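Local coordinates for putative hydrolase (Burkholderia cenocepacia, PDB 4X00), which is a putative aryl esterase of the alpha/beta hydrolase fold that probably hydrolyses ester bonds, at residues A25-G30 with G45-W50; D92-I97 with S119-A124; G138-K143 with A240-L245; E252-S257 with L263-R268. All coordinates share one frame; numbering follows the deposited sequence.

Interaction 1. Residues A25-G30 with G45-W50; sequences AVQEAG and GSRLNW. With EDO (1,2-ethanediol), chain F.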
loop_
_atom_site.group_PDB
_atom_site.type_symbol
_atom_site.label_atom_id
_atom_site.label_comp_id
_atom_site.label_asym_id
_atom_site.label_seq_id
_atom_site.Cartn_x
_atom_site.Cartn_y
_atom_site.Cartn_z
ATOM N N ALA A 25 9.822 -0.851 -10.976
ATOM C CA ALA A 25 10.521 -2.093 -10.647
ATOM C C ALA A 25 9.505 -3.086 -10.094
ATOM O O ALA A 25 8.861 -2.803 -9.089
ATOM C CB ALA A 25 11.617 -1.825 -9.631
ATOM N N VAL A 26 9.360 -4.225 -10.766
ATOM C CA VAL A 26 8.350 -5.226 -10.454
ATOM C C VAL A 26 9.014 -6.558 -10.106
ATOM O O VAL A 26 10.074 -6.917 -10.653
ATOM C CB VAL A 26 7.397 -5.413 -11.647
ATOM C CG1 VAL A 26 6.299 -6.383 -11.302
ATOM C CG2 VAL A 26 6.821 -4.058 -12.069
ATOM N N GLN A 27 8.414 -7.277 -9.164
ATOM C CA GLN A 27 8.909 -8.607 -8.776
ATOM C C GLN A 27 7.774 -9.623 -8.743
ATOM O O GLN A 27 6.615 -9.253 -8.537
ATOM C CB GLN A 27 9.583 -8.578 -7.404
ATOM C CG GLN A 27 10.569 -7.450 -7.175
ATOM C CD GLN A 27 9.912 -6.090 -7.055
ATOM O OE1 GLN A 27 8.847 -5.935 -6.470
ATOM N NE2 GLN A 27 10.559 -5.083 -7.613
ATOM N N GLU A 28 8.116 -10.891 -8.946
ATOM C CA GLU A 28 7.129 -11.950 -8.822
ATOM C C GLU A 28 7.657 -13.130 -8.065
ATOM O O GLU A 28 8.840 -13.478 -8.161
ATOM C CB GLU A 28 6.680 -12.459 -10.182
ATOM C CG GLU A 28 5.653 -11.671 -10.808
ATOM C CD GLU A 28 5.115 -12.399 -12.018
ATOM O OE1 GLU A 28 4.763 -13.613 -11.945
ATOM O OE2 GLU A 28 5.090 -11.745 -13.059
ATOM N N ALA A 29 6.751 -13.778 -7.350
ATOM C CA ALA A 29 7.075 -15.000 -6.636
ATOM C C ALA A 29 5.859 -15.889 -6.717
ATOM O O ALA A 29 4.877 -15.539 -7.354
ATOM C CB ALA A 29 7.444 -14.714 -5.177
ATOM N N GLY A 30 5.919 -17.049 -6.075
ATOM C CA GLY A 30 4.797 -17.967 -6.121
ATOM C C GLY A 30 4.674 -18.666 -7.458
ATOM O O GLY A 30 5.646 -18.882 -8.164
ATOM N N GLY A 45 7.995 2.922 1.869
ATOM C CA GLY A 45 8.207 1.489 1.741
ATOM C C GLY A 45 8.864 1.066 0.440
ATOM O O GLY A 45 9.357 1.895 -0.342
ATOM N N SER A 46 8.827 -0.237 0.167
ATOM C CA SER A 46 9.171 -0.787 -1.141
ATOM C C SER A 46 8.648 -2.222 -1.154
ATOM O O SER A 46 7.985 -2.647 -0.201
ATOM C CB SER A 46 10.672 -0.795 -1.408
ATOM O OG SER A 46 11.287 -1.846 -0.639
ATOM N N ARG A 47 8.965 -2.986 -2.195
ATOM C CA ARG A 47 8.575 -4.390 -2.216
ATOM C C ARG A 47 9.065 -5.139 -0.979
ATOM O O ARG A 47 8.450 -6.147 -0.622
ATOM C CB ARG A 47 9.113 -5.081 -3.481
ATOM C CG ARG A 47 10.505 -5.657 -3.401
ATOM C CD ARG A 47 11.616 -4.611 -3.268
ATOM N NE ARG A 47 11.894 -3.808 -4.464
ATOM C CZ ARG A 47 12.802 -4.110 -5.386
ATOM N NH1 ARG A 47 13.474 -5.260 -5.351
ATOM N NH2 ARG A 47 13.027 -3.233 -6.361
ATOM N N LEU A 48 10.133 -4.667 -0.323
ATOM C CA LEU A 48 10.663 -5.367 0.857
ATOM C C LEU A 48 9.671 -5.462 1.989
ATOM O O LEU A 48 9.803 -6.365 2.832
ATOM C CB LEU A 48 11.936 -4.671 1.385
ATOM C CG LEU A 48 13.087 -4.686 0.379
ATOM C CD1 LEU A 48 14.315 -4.009 0.999
ATOM C CD2 LEU A 48 13.437 -6.081 -0.174
ATOM N N ASN A 49 8.680 -4.571 2.032
ATOM C CA ASN A 49 7.678 -4.667 3.096
ATOM C C ASN A 49 6.929 -5.984 3.122
ATOM O O ASN A 49 6.425 -6.355 4.164
ATOM C CB ASN A 49 6.661 -3.546 2.973
ATOM C CG ASN A 49 7.231 -2.216 3.316
ATOM O OD1 ASN A 49 7.230 -1.314 2.480
ATOM N ND2 ASN A 49 7.681 -2.053 4.541
ATOM N N TRP A 50 6.855 -6.661 1.971
ATOM C CA TRP A 50 5.979 -7.825 1.823
ATOM C C TRP A 50 6.693 -9.157 1.997
ATOM O O TRP A 50 6.131 -10.202 1.694
ATOM C CB TRP A 50 5.296 -7.774 0.458
ATOM C CG TRP A 50 4.459 -6.560 0.250
ATOM C CD1 TRP A 50 4.691 -5.534 -0.645
ATOM C CD2 TRP A 50 3.269 -6.210 0.963
ATOM N NE1 TRP A 50 3.704 -4.589 -0.534
ATOM C CE2 TRP A 50 2.797 -4.992 0.421
ATOM C CE3 TRP A 50 2.509 -6.851 1.963
ATOM C CZ2 TRP A 50 1.602 -4.386 0.858
ATOM C CZ3 TRP A 50 1.333 -6.243 2.400
ATOM C CH2 TRP A 50 0.896 -5.027 1.858
HETATM C C1 EDO F . 10.595 -6.809 6.051
HETATM O O1 EDO F . 10.666 -8.100 6.668
HETATM C C2 EDO F . 11.939 -6.501 5.404
HETATM O O2 EDO F . 12.098 -7.289 4.214
#
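Gln-27 OE1 is hydrogen-bonded to Thr-66 OG1 and also lies 3.1 Å from Arg-47 CB. This is the outer region of an alpha/beta hydrolase sheet: strand 23-30 runs antiparallel beside strand 63-67, and the loop after strand 36-40 forms a short 3-10 turn whose Arg-47 packs on Gln-27 and on Thr-66 of strand 63-67. The amide of Gln-27 stacks on the guanidinium of Arg-47, their planes 27° apart, with NE2 centred over one face and 3.2 Å above the plane of the guanidinium. Gln-27 NE2 and Arg-47 NH2, 3.3 Å apart, are both donors, so the groups stack without a hydrogen bond between them; Asp-68 OD2 pairs with Arg-47 NH2 in a salt bridge. Arg-47 gets there with CG lodged between the backbone N and the carbonyl carbon (chi1 87°), followed by bends at chi2 and chi3 that fold the chain across Gln-27 at about a right angle. Ala-25 CB lies 3.8 Å from Arg-47 NH2. Two bonds stiffen the turn itself: Leu-48 N to Ser-46 OG, an ST turn, and Ser-46 N to Asn-49 OD1. Farther out, O2 of a 1,2-ethanediol, probably from the crystallisation liquor, donates to Leu-48 O at 2.8 Å.

Interaction 2. Residues D92-I97 with S119-A124; sequences DDLAAI and SNYLAA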
loop_
_atom_site.group_PDB
_atom_site.type_symbol
_atom_site.label_atom_id
_atom_site.label_comp_id
_atom_site.label_asym_id
_atom_site.label_seq_id
_atom_site.Cartn_x
_atom_site.Cartn_y
_atom_site.Cartn_z
ATOM N N ASP A 92 -2.518 4.910 -12.626
ATOM C CA ASP A 92 -2.058 4.444 -13.939
ATOM C C ASP A 92 -0.842 3.530 -13.834
ATOM O O ASP A 92 -0.694 2.621 -14.657
ATOM C CB ASP A 92 -1.739 5.621 -14.862
ATOM C CG ASP A 92 -2.976 6.385 -15.310
ATOM O OD1 ASP A 92 -4.131 5.924 -15.128
ATOM O OD2 ASP A 92 -2.786 7.472 -15.879
ATOM N N ASP A 93 0.020 3.750 -12.838
ATOM C CA ASP A 93 1.128 2.829 -12.604
ATOM C C ASP A 93 0.573 1.433 -12.311
ATOM O O ASP A 93 1.040 0.439 -12.871
ATOM C CB ASP A 93 2.007 3.253 -11.400
ATOM C CG ASP A 93 2.754 4.570 -11.605
ATOM O OD1 ASP A 93 2.922 5.003 -12.745
ATOM O OD2 ASP A 93 3.203 5.134 -10.585
ATOM N N LEU A 94 -0.399 1.362 -11.396
ATOM C CA LEU A 94 -1.018 0.097 -11.044
ATOM C C LEU A 94 -1.692 -0.530 -12.280
ATOM O O LEU A 94 -1.517 -1.729 -12.540
ATOM C CB LEU A 94 -2.020 0.299 -9.923
ATOM C CG LEU A 94 -2.807 -0.958 -9.551
ATOM C CD1 LEU A 94 -1.879 -2.115 -9.123
ATOM C CD2 LEU A 94 -3.773 -0.588 -8.452
ATOM N N ALA A 95 -2.412 0.272 -13.068
ATOM C CA ALA A 95 -3.063 -0.265 -14.256
ATOM C C ALA A 95 -2.035 -0.841 -15.231
ATOM O O ALA A 95 -2.281 -1.859 -15.876
ATOM C CB ALA A 95 -3.897 0.808 -14.937
ATOM N N ALA A 96 -0.878 -0.184 -15.340
ATOM C CA ALA A 96 0.149 -0.649 -16.253
ATOM C C ALA A 96 0.707 -1.998 -15.806
ATOM O O ALA A 96 0.981 -2.873 -16.633
ATOM C CB ALA A 96 1.259 0.384 -16.364
ATOM N N ILE A 97 0.900 -2.164 -14.502
ATOM C CA ILE A 97 1.334 -3.464 -13.991
ATOM C C ILE A 97 0.274 -4.547 -14.201
ATOM O O ILE A 97 0.615 -5.638 -14.641
ATOM C CB ILE A 97 1.726 -3.319 -12.550
ATOM C CG1 ILE A 97 3.072 -2.566 -12.576
ATOM C CG2 ILE A 97 1.821 -4.675 -11.808
ATOM C CD1 ILE A 97 3.499 -2.055 -11.312
ATOM N N SER A 119 -7.950 3.252 -4.252
ATOM C CA SER A 119 -9.153 4.077 -4.438
ATOM C C SER A 119 -9.092 4.847 -5.749
ATOM O O SER A 119 -10.102 4.958 -6.454
ATOM C CB SER A 119 -9.343 5.079 -3.302
ATOM O OG SER A 119 -9.601 4.376 -2.105
ATOM N N ASN A 120 -7.918 5.395 -6.067
ATOM C CA ASN A 120 -7.780 6.151 -7.305
ATOM C C ASN A 120 -7.882 5.246 -8.535
ATOM O O ASN A 120 -8.453 5.654 -9.556
ATOM C CB ASN A 120 -6.474 6.942 -7.292
ATOM C CG ASN A 120 -6.582 8.185 -6.456
ATOM O OD1 ASN A 120 -7.636 8.834 -6.450
ATOM N ND2 ASN A 120 -5.481 8.570 -5.785
ATOM N N TYR A 121 -7.389 4.012 -8.424
ATOM C CA TYR A 121 -7.569 3.035 -9.482
ATOM C C TYR A 121 -9.051 2.699 -9.677
ATOM O O TYR A 121 -9.554 2.705 -10.814
ATOM C CB TYR A 121 -6.750 1.764 -9.173
ATOM C CG TYR A 121 -7.028 0.649 -10.139
ATOM C CD1 TYR A 121 -6.366 0.591 -11.367
ATOM C CD2 TYR A 121 -7.999 -0.308 -9.866
ATOM C CE1 TYR A 121 -6.637 -0.427 -12.279
ATOM C CE2 TYR A 121 -8.264 -1.325 -10.761
ATOM C CZ TYR A 121 -7.607 -1.374 -11.979
ATOM O OH TYR A 121 -7.901 -2.403 -12.862
ATOM N N LEU A 122 -9.753 2.432 -8.575
ATOM C CA LEU A 122 -11.194 2.170 -8.656
ATOM C C LEU A 122 -11.931 3.353 -9.267
ATOM O O LEU A 122 -12.843 3.169 -10.078
ATOM C CB LEU A 122 -11.745 1.876 -7.269
ATOM C CG LEU A 122 -11.317 0.518 -6.715
ATOM C CD1 LEU A 122 -11.754 0.427 -5.257
ATOM C CD2 LEU A 122 -11.899 -0.666 -7.524
ATOM N N ALA A 123 -11.541 4.573 -8.911
ATOM C CA ALA A 123 -12.258 5.744 -9.438
ATOM C C ALA A 123 -12.086 5.865 -10.947
ATOM O O ALA A 123 -13.037 6.179 -11.680
ATOM C CB ALA A 123 -11.774 7.010 -8.737
ATOM N N ALA A 124 -10.870 5.607 -11.418
ATOM C CA ALA A 124 -10.567 5.825 -12.833
ATOM C C ALA A 124 -10.955 4.643 -13.728
ATOM O O ALA A 124 -11.362 4.840 -14.885
ATOM C CB ALA A 124 -9.074 6.132 -12.999
#
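Leu-94 and Tyr-121 both turn CG to the far side of the backbone N (chi1 176° and 173°), which sends their side chains across the gap between helices 87-100 and 113-125. These are neighbouring helices on one face of the alpha/beta hydrolase sheet, joined through strand 107-111; the second follows what is probably the nucleophile elbow around Ser-112. The leucine and the tyrosine cross at about a right angle. A chi2 of 58° leaves Leu-94 CD2 extended away from CA, and this one methyl does the touching, lying 3.9 Å from Tyr-121 CB and meeting the base of the ring obliquely at CG and CD1. The interface is buried and apolar, made of dispersion contacts between three side chains. On the sheet side Leu-94 also packs on Tyr-67, while Tyr-121 reaches Ala-91 and Ile-98 of the same opposing helix. The tyrosine ring further meets that of Tyr-125, with planes at about 20°. Tyr-125 OH is in turn hydrogen-bonded to Asp-92 OD1, an atom that also forms a salt bridge with Arg-88, which gives the two helices a polar tie. At the next residue, Ala-95 CB approaches the ring edge near its plane, 4.0 Å from Tyr-121 CE1.

Interaction 3. Residues G138-K143 with A240-L245; sequences GVIELK and ARAKSL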
loop_
_atom_site.group_PDB
_atom_site.type_symbol
_atom_site.label_atom_id
_atom_site.label_comp_id
_atom_site.label_asym_id
_atom_site.label_seq_id
_atom_site.Cartn_x
_atom_site.Cartn_y
_atom_site.Cartn_z
ATOM N N GLY A 138 -5.194 1.086 5.297
ATOM C CA GLY A 138 -5.240 1.972 4.160
ATOM C C GLY A 138 -5.617 3.395 4.486
ATOM O O GLY A 138 -6.476 3.688 5.352
ATOM N N VAL A 139 -4.958 4.316 3.788
ATOM C CA VAL A 139 -5.495 5.655 3.734
ATOM C C VAL A 139 -6.839 5.594 3.034
ATOM O O VAL A 139 -6.941 5.003 1.958
ATOM C CB VAL A 139 -4.543 6.615 2.998
ATOM C CG1 VAL A 139 -5.267 7.967 2.696
ATOM C CG2 VAL A 139 -3.296 6.838 3.844
ATOM N N ILE A 140 -7.856 6.201 3.646
ATOM C CA ILE A 140 -9.167 6.350 3.024
ATOM C C ILE A 140 -9.201 7.782 2.499
ATOM O O ILE A 140 -9.099 8.008 1.291
ATOM C CB ILE A 140 -10.317 6.035 4.007
ATOM C CG1 ILE A 140 -10.168 4.593 4.533
ATOM C CG2 ILE A 140 -11.665 6.254 3.325
ATOM C CD1 ILE A 140 -10.095 3.500 3.425
ATOM N N GLU A 141 -9.265 8.759 3.400
ATOM C CA GLU A 141 -8.999 10.145 3.016
ATOM C C GLU A 141 -7.916 10.720 3.885
ATOM O O GLU A 141 -7.750 10.321 5.039
ATOM C CB GLU A 141 -10.264 11.009 3.125
ATOM C CG GLU A 141 -11.341 10.548 2.158
ATOM C CD GLU A 141 -12.716 11.086 2.466
ATOM O OE1 GLU A 141 -13.065 11.209 3.659
ATOM O OE2 GLU A 141 -13.458 11.389 1.493
ATOM N N LEU A 142 -7.184 11.677 3.327
ATOM C CA LEU A 142 -6.154 12.380 4.068
ATOM C C LEU A 142 -6.769 13.587 4.765
ATOM O O LEU A 142 -6.676 14.704 4.272
ATOM C CB LEU A 142 -5.031 12.802 3.130
ATOM C CG LEU A 142 -4.270 11.665 2.462
ATOM C CD1 LEU A 142 -3.451 12.202 1.287
ATOM C CD2 LEU A 142 -3.357 10.999 3.482
ATOM N N LYS A 143 -7.440 13.338 5.888
ATOM C CA LYS A 143 -8.198 14.355 6.617
ATOM C C LYS A 143 -7.870 14.190 8.101
ATOM O O LYS A 143 -7.566 13.086 8.545
ATOM C CB LYS A 143 -9.719 14.212 6.370
ATOM N N ALA A 240 -14.877 3.498 9.476
ATOM C CA ALA A 240 -16.249 3.995 9.502
ATOM C C ALA A 240 -16.530 4.859 8.277
ATOM O O ALA A 240 -17.607 4.761 7.683
ATOM C CB ALA A 240 -16.525 4.773 10.800
ATOM N N ARG A 241 -15.571 5.683 7.871
ATOM C CA ARG A 241 -15.744 6.493 6.675
ATOM C C ARG A 241 -15.885 5.600 5.445
ATOM O O ARG A 241 -16.768 5.812 4.623
ATOM C CB ARG A 241 -14.563 7.454 6.502
ATOM C CG ARG A 241 -14.592 8.231 5.203
ATOM C CD ARG A 241 -15.803 9.128 5.056
ATOM N NE ARG A 241 -15.626 9.941 3.861
ATOM C CZ ARG A 241 -16.607 10.395 3.088
ATOM N NH1 ARG A 241 -17.878 10.125 3.366
ATOM N NH2 ARG A 241 -16.295 11.117 2.020
ATOM N N ALA A 242 -15.037 4.581 5.337
ATOM C CA ALA A 242 -15.147 3.665 4.209
ATOM C C ALA A 242 -16.477 2.929 4.182
ATOM O O ALA A 242 -17.067 2.787 3.100
ATOM C CB ALA A 242 -13.997 2.677 4.224
ATOM N N LYS A 243 -16.950 2.434 5.337
ATOM C CA LYS A 243 -18.217 1.718 5.365
ATOM C C LYS A 243 -19.375 2.655 5.061
ATOM O O LYS A 243 -20.398 2.217 4.523
ATOM C CB LYS A 243 -18.430 1.042 6.708
ATOM C CG LYS A 243 -17.593 -0.216 6.868
ATOM C CD LYS A 243 -17.876 -0.910 8.170
ATOM C CE LYS A 243 -17.129 -2.234 8.234
ATOM N NZ LYS A 243 -17.495 -3.034 9.466
ATOM N N SER A 244 -19.226 3.938 5.393
ATOM C CA SER A 244 -20.247 4.928 5.077
ATOM C C SER A 244 -20.374 5.063 3.563
ATOM O O SER A 244 -21.476 5.231 3.015
ATOM C CB SER A 244 -19.894 6.269 5.738
ATOM O OG SER A 244 -20.889 7.243 5.513
ATOM N N LEU A 245 -19.248 4.957 2.880
ATOM C CA LEU A 245 -19.220 5.057 1.436
ATOM C C LEU A 245 -19.675 3.780 0.751
ATOM O O LEU A 245 -20.326 3.831 -0.303
ATOM C CB LEU A 245 -17.801 5.407 0.981
ATOM C CG LEU A 245 -17.397 6.834 1.354
ATOM C CD1 LEU A 245 -15.902 6.988 1.120
ATOM C CD2 LEU A 245 -18.196 7.863 0.533
#
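Ile-140 and Ala-242 make the buried, apolar half of this contact, whereas Glu-141 and Arg-241 close its partly exposed side with a salt bridge. On the inner side Ile-140 CD1 comes to 4.1 Å from Ala-242 CB, and both side chains also lean on Leu-215 of helix 211-216. The isoleucine splits its two branches: with CG2 opposite the backbone N, that methyl is turned to the aliphatic stem of Arg-241, 4.0 Å from CG, while CG1 carries CD1 inward. In the alpha/beta hydrolase fold this joins the loop leaving the C-terminal end of strand 132-136 to helix 235-245; Val-139, in the same loop, shares a backbone bond with Ser-112, probably the nucleophile. Toward solvent, Arg-241 grips the carboxylate side-on. Its NE reaches Glu-141 OE1 at 2.9 Å from above the carboxylate plane, and NH2 reaches Glu-141 OE2, also at 2.9 Å, on the syn side and nearly straight (171°). The two flat groups are twisted 40° apart, so the grip is skewed and not coplanar. Gln-146 NE2 supplies OE1 with a second bond. A bend at chi2 (62°) turns the side chain along the helix toward Leu-245, whose CD1 sits 4.0 Å above one face of the guanidinium.

Interaction 4. Residues E252-S257 with L263-R268; sequences ELYADS and LEEPER. With EDO (1,2-ethanediol), chain H.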
loop_
_atom_site.group_PDB
_atom_site.type_symbol
_atom_site.label_atom_id
_atom_site.label_comp_id
_atom_site.label_asym_id
_atom_site.label_seq_id
_atom_site.Cartn_x
_atom_site.Cartn_y
_atom_site.Cartn_z
ATOM N N GLU A 252 -11.725 -5.892 9.838
ATOM C CA GLU A 252 -11.205 -6.596 10.996
ATOM C C GLU A 252 -10.190 -5.685 11.664
ATOM O O GLU A 252 -9.395 -5.056 10.989
ATOM C CB GLU A 252 -10.529 -7.922 10.606
ATOM C CG GLU A 252 -11.366 -8.901 9.833
ATOM C CD GLU A 252 -12.379 -9.620 10.687
ATOM O OE1 GLU A 252 -12.412 -9.386 11.913
ATOM O OE2 GLU A 252 -13.148 -10.432 10.116
ATOM N N LEU A 253 -10.226 -5.638 12.979
ATOM C CA LEU A 253 -9.247 -4.921 13.777
ATOM C C LEU A 253 -8.316 -5.909 14.433
ATOM O O LEU A 253 -8.776 -6.832 15.118
ATOM C CB LEU A 253 -9.920 -4.076 14.864
ATOM C CG LEU A 253 -10.603 -2.804 14.439
ATOM C CD1 LEU A 253 -11.437 -2.267 15.581
ATOM C CD2 LEU A 253 -9.565 -1.763 13.992
ATOM N N TYR A 254 -7.015 -5.712 14.279
ATOM C CA TYR A 254 -6.016 -6.509 14.984
ATOM C C TYR A 254 -5.680 -5.740 16.252
ATOM O O TYR A 254 -4.951 -4.719 16.197
ATOM C CB TYR A 254 -4.746 -6.704 14.137
ATOM C CG TYR A 254 -4.839 -7.646 12.945
ATOM C CD1 TYR A 254 -6.052 -7.972 12.332
ATOM C CD2 TYR A 254 -3.682 -8.215 12.432
ATOM C CE1 TYR A 254 -6.086 -8.838 11.224
ATOM C CE2 TYR A 254 -3.714 -9.078 11.354
ATOM C CZ TYR A 254 -4.908 -9.395 10.753
ATOM O OH TYR A 254 -4.878 -10.270 9.673
ATOM N N ALA A 255 -6.192 -6.211 17.390
ATOM C CA ALA A 255 -6.108 -5.460 18.635
ATOM C C ALA A 255 -4.697 -5.018 19.031
ATOM O O ALA A 255 -4.517 -3.905 19.548
ATOM C CB ALA A 255 -6.707 -6.300 19.774
ATOM N N ASP A 256 -3.713 -5.878 18.787
ATOM C CA ASP A 256 -2.373 -5.610 19.297
ATOM C C ASP A 256 -1.376 -5.323 18.184
ATOM O O ASP A 256 -0.175 -5.400 18.372
ATOM C CB ASP A 256 -1.914 -6.784 20.158
ATOM C CG ASP A 256 -2.830 -7.014 21.360
ATOM O OD1 ASP A 256 -3.310 -6.021 21.946
ATOM O OD2 ASP A 256 -3.084 -8.189 21.713
ATOM N N SER A 257 -1.890 -4.934 17.022
ATOM C CA SER A 257 -1.020 -4.437 15.946
ATOM C C SER A 257 -1.188 -2.958 15.764
ATOM O O SER A 257 -2.241 -2.365 16.077
ATOM C CB SER A 257 -1.320 -5.094 14.599
ATOM O OG SER A 257 -0.860 -6.426 14.544
ATOM N N LEU A 263 3.356 -7.344 8.918
ATOM C CA LEU A 263 4.660 -7.638 9.519
ATOM C C LEU A 263 4.498 -8.009 10.979
ATOM O O LEU A 263 5.217 -8.875 11.484
ATOM C CB LEU A 263 5.599 -6.418 9.393
ATOM C CG LEU A 263 6.266 -6.306 8.009
ATOM C CD1 LEU A 263 6.841 -4.880 7.816
ATOM C CD2 LEU A 263 7.351 -7.360 7.805
ATOM N N GLU A 264 3.559 -7.352 11.664
ATOM C CA GLU A 264 3.412 -7.556 13.121
ATOM C C GLU A 264 2.721 -8.863 13.512
ATOM O O GLU A 264 3.067 -9.464 14.551
ATOM C CB GLU A 264 2.650 -6.387 13.745
ATOM C CG GLU A 264 3.399 -5.043 13.570
ATOM C CD GLU A 264 2.613 -3.858 14.073
ATOM O OE1 GLU A 264 2.374 -3.773 15.285
ATOM O OE2 GLU A 264 2.234 -2.987 13.259
ATOM N N GLU A 265 1.743 -9.278 12.718
ATOM C CA GLU A 265 0.995 -10.515 12.935
ATOM C C GLU A 265 0.919 -11.266 11.605
ATOM O O GLU A 265 -0.159 -11.392 11.008
ATOM C CB GLU A 265 -0.407 -10.207 13.482
ATOM C CG GLU A 265 -0.379 -9.656 14.900
ATOM C CD GLU A 265 -1.768 -9.481 15.493
ATOM O OE1 GLU A 265 -2.538 -10.459 15.551
ATOM O OE2 GLU A 265 -2.098 -8.362 15.933
ATOM N N PRO A 266 2.065 -11.744 11.113
ATOM C CA PRO A 266 2.110 -12.229 9.724
ATOM C C PRO A 266 1.350 -13.536 9.532
ATOM O O PRO A 266 0.779 -13.719 8.453
ATOM C CB PRO A 266 3.625 -12.415 9.481
ATOM C CG PRO A 266 4.198 -12.663 10.845
ATOM C CD PRO A 266 3.390 -11.771 11.768
ATOM N N GLU A 267 1.335 -14.419 10.524
ATOM C CA GLU A 267 0.602 -15.670 10.352
ATOM C C GLU A 267 -0.902 -15.409 10.240
ATOM O O GLU A 267 -1.594 -15.937 9.363
ATOM C CB GLU A 267 0.878 -16.597 11.529
ATOM C CG GLU A 267 2.340 -16.977 11.685
ATOM C CD GLU A 267 3.180 -15.957 12.493
ATOM O OE1 GLU A 267 2.626 -14.993 13.048
ATOM O OE2 GLU A 267 4.393 -16.184 12.661
ATOM N N ARG A 268 -1.411 -14.552 11.116
ATOM C CA ARG A 268 -2.808 -14.152 11.054
ATOM C C ARG A 268 -3.124 -13.419 9.749
ATOM O O ARG A 268 -4.120 -13.722 9.073
ATOM C CB ARG A 268 -3.145 -13.278 12.262
ATOM C CG ARG A 268 -4.550 -12.757 12.316
ATOM C CD ARG A 268 -4.705 -11.840 13.513
ATOM N NE ARG A 268 -6.058 -11.329 13.661
ATOM C CZ ARG A 268 -6.398 -10.458 14.600
ATOM N NH1 ARG A 268 -5.468 -10.027 15.492
ATOM N NH2 ARG A 268 -7.664 -10.048 14.695
HETATM C C1 EDO H . -10.057 -11.055 13.035
HETATM O O1 EDO H . -9.787 -12.045 14.055
HETATM C C2 EDO H . -9.413 -11.401 11.695
HETATM O O2 EDO H . -8.081 -11.900 11.852
#
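Glu-264 meets Ser-257 first: its CB lies 3.6 Å from Ser-257 OG, and its OE1 is 3.5 Å from Ser-257 CA. That OE1 is taken up by three backbone N-H groups, of His-178, Arg-179 and Gly-258, which hold the buried carboxylate in place. Next comes Glu-265, where helix 261-264 gives way to helix 266-280. Its extended side chain offers one oxygen to each neighbour. Ser-257 OG donates to Glu-265 OE2 at 2.7 Å, on the anti side, and Arg-268 NH1 donates to Glu-265 OE1 at 3.0 Å, on the syn side, as part of a salt bridge. The carboxylate, set between a hydroxyl and a positive charge, probably stays ionised. A turn farther on, Arg-268 stretches fully, with CG anti to the backbone N and every later torsion near 180°, and lays its guanidinium flat on the Tyr-254 ring. The planes differ by 6° and the centres are 3.7 Å apart, a cation-pi stack to which Arg-268 CD adds a CH-pi contact over the same ring. Arg-268 NE also donates to O2 of a bound 1,2-ethanediol at 2.8 Å, while Tyr-254 OH is tied to Asp-272. These contacts join the end of edge strand 250-254 to the start of helix 266-280, across the loop after the last strand, which in alpha/beta hydrolases carries the catalytic histidine, here probably His-259.

The four contacts come in series along the chain and are spread across one mixed sheet. Interaction 1 lies toward one edge, at strand 23-30, and interaction 4 involves the opposite outermost strand, 250-254. Even so, their centres are about 20 Å apart, and they touch where Asn-49 O meets Leu-263 CG. Interactions 1 and 2 pack through Val-26 and Ile-97, joining the sheet to helix 87-100. Interaction 3 touches none of the others, though helix 235-245 leads directly into strand 250-254 of interaction 4. Interactions 2 and 4 lie about 27 Å apart between centres, on opposite sides of the chain's centre. The contacts thus involve the sheet and the helices and loops around it, the framework of the probable Ser-His-Asp triad.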